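Local structure of dTDP-4-dehydrorhamnose reductase (Yersinia enterocolitica, 5U9C) at residues A185-L199 / F217-A229. The protein probably catalyses the NADPH-dependent reduction of dTDP-4-dehydro-L-rhamnose to dTDP-L-rhamnose, a step in carbohydrate biosynthesis. Residues are numbered along the deposited sequence; the frame is centred on the assembly and turned at random.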
loop_
_atom_site.group_PDB
_atom_site.type_symbol
_atom_site.label_atom_id
_atom_site.label_comp_id
_atom_site.label_asym_id
_atom_site.label_seq_id
_atom_site.Cartn_x
_atom_site.Cartn_y
_atom_site.Cartn_z
ATOM N N ALA D 185 -20.657 -10.086 19.345
ATOM C CA ALA D 185 -20.785 -9.810 17.926
ATOM C C ALA D 185 -19.628 -8.894 17.490
ATOM O O ALA D 185 -19.289 -7.932 18.179
ATOM C CB ALA D 185 -22.130 -9.151 17.619
ATOM N N VAL D 186 -19.046 -9.213 16.347
ATOM C CA VAL D 186 -17.906 -8.488 15.821
ATOM C C VAL D 186 -18.276 -7.041 15.467
ATOM O O VAL D 186 -19.224 -6.799 14.721
ATOM C CB VAL D 186 -17.307 -9.237 14.613
ATOM C CG1 VAL D 186 -16.170 -8.458 13.985
ATOM C CG2 VAL D 186 -16.824 -10.618 15.047
ATOM N N SER D 187 -17.527 -6.092 16.025
ATOM C CA SER D 187 -17.769 -4.675 15.801
ATOM C C SER D 187 -16.834 -3.991 14.790
ATOM O O SER D 187 -17.115 -2.871 14.364
ATOM C CB SER D 187 -17.651 -3.923 17.124
ATOM O OG SER D 187 -16.335 -4.006 17.633
ATOM N N ASP D 188 -15.759 -4.663 14.392
ATOM C CA ASP D 188 -14.730 -4.028 13.550
ATOM C C ASP D 188 -14.600 -4.528 12.104
ATOM O O ASP D 188 -13.534 -4.406 11.510
ATOM C CB ASP D 188 -13.371 -4.067 14.283
ATOM C CG ASP D 188 -12.841 -5.485 14.497
ATOM O OD1 ASP D 188 -13.443 -6.452 13.983
ATOM O OD2 ASP D 188 -11.779 -5.625 15.155
ATOM N N ARG D 189 -15.680 -5.093 11.573
ATOM C CA ARG D 189 -15.786 -5.505 10.165
ATOM C C ARG D 189 -17.185 -5.021 9.734
ATOM O O ARG D 189 -18.179 -5.331 10.387
ATOM C CB ARG D 189 -15.635 -7.012 9.969
ATOM C CG ARG D 189 -14.273 -7.571 10.375
ATOM C CD ARG D 189 -13.135 -7.095 9.467
ATOM N NE ARG D 189 -11.809 -7.618 9.833
ATOM C CZ ARG D 189 -10.948 -7.044 10.681
ATOM N NH1 ARG D 189 -11.241 -5.909 11.333
ATOM N NH2 ARG D 189 -9.778 -7.635 10.908
ATOM N N LEU D 190 -17.243 -4.222 8.672
ATOM C CA LEU D 190 -18.495 -3.641 8.214
ATOM C C LEU D 190 -18.973 -4.244 6.891
ATOM O O LEU D 190 -18.179 -4.785 6.107
ATOM C CB LEU D 190 -18.318 -2.134 8.037
ATOM C CG LEU D 190 -17.757 -1.345 9.230
ATOM C CD1 LEU D 190 -17.423 0.092 8.839
ATOM C CD2 LEU D 190 -18.752 -1.381 10.356
ATOM N N GLY D 191 -20.270 -4.096 6.643
ATOM C CA GLY D 191 -20.904 -4.605 5.425
ATOM C C GLY D 191 -22.283 -4.008 5.263
ATOM O O GLY D 191 -22.646 -3.082 5.977
ATOM N N SER D 192 -23.032 -4.531 4.294
ATOM C CA SER D 192 -24.393 -4.128 4.012
ATOM C C SER D 192 -25.264 -5.380 3.969
ATOM O O SER D 192 -24.823 -6.456 3.511
ATOM C CB SER D 192 -24.452 -3.418 2.652
ATOM O OG SER D 192 -23.706 -2.202 2.668
ATOM N N ILE D 193 -26.509 -5.261 4.415
ATOM C CA ILE D 193 -27.393 -6.424 4.367
ATOM C C ILE D 193 -28.266 -6.413 3.105
ATOM O O ILE D 193 -28.627 -5.357 2.577
ATOM C CB ILE D 193 -28.302 -6.551 5.617
ATOM C CG1 ILE D 193 -29.152 -5.308 5.822
ATOM C CG2 ILE D 193 -27.471 -6.841 6.864
ATOM C CD1 ILE D 193 -30.106 -5.428 6.992
ATOM N N THR D 194 -28.583 -7.605 2.630
ATOM C CA THR D 194 -29.473 -7.805 1.503
ATOM C C THR D 194 -30.587 -8.745 1.936
ATOM O O THR D 194 -30.338 -9.914 2.286
ATOM C CB THR D 194 -28.754 -8.445 0.301
ATOM O OG1 THR D 194 -27.728 -7.570 -0.175
ATOM C CG2 THR D 194 -29.750 -8.703 -0.854
ATOM N N SER D 195 -31.816 -8.242 1.906
ATOM C CA SER D 195 -32.996 -9.061 2.200
ATOM C C SER D 195 -33.243 -10.005 1.034
ATOM O O SER D 195 -33.479 -9.548 -0.093
ATOM C CB SER D 195 -34.235 -8.174 2.399
ATOM O OG SER D 195 -35.430 -8.942 2.290
ATOM N N ALA D 196 -33.180 -11.312 1.283
ATOM C CA ALA D 196 -33.431 -12.297 0.228
ATOM C C ALA D 196 -34.840 -12.126 -0.375
ATOM O O ALA D 196 -34.998 -12.261 -1.585
ATOM C CB ALA D 196 -33.225 -13.728 0.726
HETATM N N MSE D 197 -35.843 -11.812 0.451
HETATM C CA MSE D 197 -37.222 -11.644 -0.070
HETATM C C MSE D 197 -37.330 -10.436 -0.982
HETATM O O MSE D 197 -38.029 -10.496 -1.997
HETATM C CB MSE D 197 -38.269 -11.638 1.055
HETATM C CG MSE D 197 -39.720 -11.513 0.540
HETATM SE SE MSE D 197 -40.289 -12.967 -0.698
HETATM C CE MSE D 197 -41.893 -12.091 -1.450
ATOM N N GLN D 198 -36.647 -9.342 -0.655
ATOM C CA GLN D 198 -36.670 -8.151 -1.532
ATOM C C GLN D 198 -35.909 -8.448 -2.823
ATOM O O GLN D 198 -36.357 -8.078 -3.915
ATOM C CB GLN D 198 -36.064 -6.911 -0.863
ATOM C CG GLN D 198 -36.850 -6.340 0.309
ATOM C CD GLN D 198 -36.209 -5.086 0.929
ATOM O OE1 GLN D 198 -34.967 -4.948 0.994
ATOM N NE2 GLN D 198 -37.069 -4.158 1.396
ATOM N N LEU D 199 -34.780 -9.148 -2.691
ATOM C CA LEU D 199 -33.968 -9.516 -3.860
ATOM C C LEU D 199 -34.798 -10.425 -4.788
ATOM O O LEU D 199 -34.758 -10.286 -6.018
ATOM C CB LEU D 199 -32.656 -10.180 -3.438
ATOM C CG LEU D 199 -31.753 -10.708 -4.552
ATOM C CD1 LEU D 199 -31.481 -9.618 -5.584
ATOM C CD2 LEU D 199 -30.457 -11.247 -3.972
ATOM N N PHE D 217 -27.315 -4.839 -5.050
ATOM C CA PHE D 217 -28.634 -4.875 -4.434
ATOM C C PHE D 217 -28.478 -5.093 -2.927
ATOM O O PHE D 217 -28.176 -6.210 -2.458
ATOM C CB PHE D 217 -29.540 -5.946 -5.080
ATOM C CG PHE D 217 -30.993 -5.839 -4.651
ATOM C CD1 PHE D 217 -31.407 -6.364 -3.437
ATOM C CD2 PHE D 217 -31.928 -5.189 -5.436
ATOM C CE1 PHE D 217 -32.715 -6.256 -3.021
ATOM C CE2 PHE D 217 -33.249 -5.085 -5.023
ATOM C CZ PHE D 217 -33.640 -5.622 -3.814
ATOM N N ALA D 218 -28.671 -4.011 -2.172
ATOM C CA ALA D 218 -28.534 -4.050 -0.714
ATOM C C ALA D 218 -29.247 -2.896 -0.033
ATOM O O ALA D 218 -29.412 -1.813 -0.625
ATOM C CB ALA D 218 -27.056 -4.011 -0.335
ATOM N N SER D 219 -29.641 -3.124 1.219
ATOM C CA SER D 219 -30.255 -2.083 2.020
ATOM C C SER D 219 -29.221 -0.973 2.253
ATOM O O SER D 219 -28.007 -1.224 2.259
ATOM C CB SER D 219 -30.733 -2.643 3.363
ATOM O OG SER D 219 -31.669 -3.687 3.190
ATOM N N SER D 220 -29.716 0.240 2.449
ATOM C CA SER D 220 -28.861 1.394 2.681
ATOM C C SER D 220 -28.254 1.332 4.086
ATOM O O SER D 220 -28.975 1.144 5.069
ATOM C CB SER D 220 -29.681 2.680 2.509
ATOM O OG SER D 220 -28.909 3.827 2.786
ATOM N N GLY D 221 -26.936 1.482 4.177
ATOM C CA GLY D 221 -26.255 1.463 5.469
ATOM C C GLY D 221 -25.047 0.551 5.456
ATOM O O GLY D 221 -25.090 -0.540 4.877
ATOM N N THR D 222 -23.965 1.035 6.057
ATOM C CA THR D 222 -22.715 0.281 6.209
ATOM C C THR D 222 -22.611 0.071 7.696
ATOM O O THR D 222 -22.326 1.004 8.433
ATOM C CB THR D 222 -21.525 1.072 5.657
ATOM O OG1 THR D 222 -21.790 1.355 4.292
ATOM C CG2 THR D 222 -20.255 0.268 5.735
ATOM N N ILE D 223 -22.795 -1.181 8.116
ATOM C CA ILE D 223 -22.903 -1.542 9.522
ATOM C C ILE D 223 -22.115 -2.790 9.885
ATOM O O ILE D 223 -21.678 -3.521 9.019
ATOM C CB ILE D 223 -24.399 -1.802 9.846
ATOM C CG1 ILE D 223 -24.943 -2.843 8.852
ATOM C CG2 ILE D 223 -25.163 -0.494 9.749
ATOM C CD1 ILE D 223 -26.396 -3.138 8.905
ATOM N N SER D 224 -21.947 -3.020 11.178
ATOM C CA SER D 224 -21.212 -4.206 11.667
ATOM C C SER D 224 -22.207 -5.238 12.124
ATOM O O SER D 224 -23.400 -4.921 12.298
ATOM C CB SER D 224 -20.325 -3.850 12.869
ATOM O OG SER D 224 -21.108 -3.477 14.004
ATOM N N ARG D 225 -21.720 -6.451 12.367
ATOM C CA ARG D 225 -22.568 -7.513 12.912
ATOM C C ARG D 225 -23.048 -7.100 14.289
ATOM O O ARG D 225 -24.142 -7.472 14.694
ATOM C CB ARG D 225 -21.825 -8.831 13.018
ATOM C CG ARG D 225 -21.338 -9.411 11.704
ATOM C CD ARG D 225 -22.469 -9.708 10.754
ATOM N NE ARG D 225 -21.999 -10.525 9.632
ATOM C CZ ARG D 225 -22.789 -11.108 8.738
ATOM N NH1 ARG D 225 -24.128 -10.992 8.814
ATOM N NH2 ARG D 225 -22.234 -11.830 7.768
ATOM N N PHE D 226 -22.220 -6.343 15.013
ATOM C CA PHE D 226 -22.599 -5.840 16.325
ATOM C C PHE D 226 -23.829 -4.942 16.232
ATOM O O PHE D 226 -24.748 -5.050 17.054
ATOM C CB PHE D 226 -21.427 -5.094 16.996
ATOM C CG PHE D 226 -21.809 -4.374 18.254
ATOM C CD1 PHE D 226 -22.137 -5.090 19.409
ATOM C CD2 PHE D 226 -21.828 -2.978 18.300
ATOM C CE1 PHE D 226 -22.494 -4.422 20.580
ATOM C CE2 PHE D 226 -22.185 -2.303 19.464
ATOM C CZ PHE D 226 -22.520 -3.026 20.614
ATOM N N ASP D 227 -23.837 -4.051 15.235
ATOM C CA ASP D 227 -24.981 -3.149 14.996
ATOM C C ASP D 227 -26.238 -3.975 14.716
ATOM O O ASP D 227 -27.327 -3.673 15.218
ATOM C CB ASP D 227 -24.747 -2.231 13.784
ATOM C CG ASP D 227 -23.648 -1.226 13.999
ATOM O OD1 ASP D 227 -23.515 -0.682 15.110
ATOM O OD2 ASP D 227 -22.924 -0.946 13.022
ATOM N N ILE D 228 -26.082 -5.006 13.899
ATOM C CA ILE D 228 -27.201 -5.882 13.543
ATOM C C ILE D 228 -27.706 -6.638 14.785
ATOM O O ILE D 228 -28.930 -6.729 15.014
ATOM C CB ILE D 228 -26.790 -6.864 12.417
ATOM C CG1 ILE D 228 -26.500 -6.076 11.131
ATOM C CG2 ILE D 228 -27.885 -7.904 12.189
ATOM C CD1 ILE D 228 -25.863 -6.916 10.021
ATOM N N ALA D 229 -26.787 -7.168 15.590
ATOM C CA ALA D 229 -27.211 -7.905 16.793
ATOM C C ALA D 229 -27.970 -6.980 17.738
ATOM O O ALA D 229 -29.005 -7.366 18.278
ATOM C CB ALA D 229 -26.027 -8.544 17.493
HETATM O O HOH W 1 -18.911 -7.305 11.925
HETATM O O HOH W 2 -19.741 -1.591 15.254
HETATM O O HOH W 3 -22.764 0.418 2.075
HETATM O O HOH W 4 -27.149 -2.431 4.645
HETATM O O HOH W 5 -32.183 -5.595 1.073
#
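G191 and I223 form an antiparallel hydrogen-bonded pair where strand 190-195 meets the short strand 223-224, in a small mixed sheet beside the parallel Rossmann sheet of this reductase. G191 N donates to I223 O (2.8 Å), and I223 N returns the bond to G191 O with an N-H...O angle of 167°, against 151° for the first. Towards the parallel sheet, S219 N reaches I193 O (2.8 Å), while T194 OG1 donates to F217 O in the carbonyl plane, on a lone pair (2.7 Å), and is also hydrogen-bonded to G155 N. β-Branched T194 serves polar and apolar needs: OG1 sits beside its own backbone N (chi1 -63°), which leaves CG2 at the edge of the F217 ring; L199 CD1 lies over one face in a CH-pi contact. One water accepts from I193 N and donates to S219 O and G221 O; at the positive phi of G221 a CB would press against S220 O. Another accepts from S195 N and donates to Q198 OE1 and S219 OG, which is also hydrogen-bonded to D282 OD2. At the end of strand 223-224, S224 suits the N-cap of helix 225-235: its OG accepts from D227 N, and D227 OD2 takes S224 N, completing a capping box. I193 CG2 packs on I228 CD1 at 3.5 Å. In the helix's first turn, F226 N bonds V186 O, and a water donating to V186 O and R189 O accepts from R225 N at 3.0 Å.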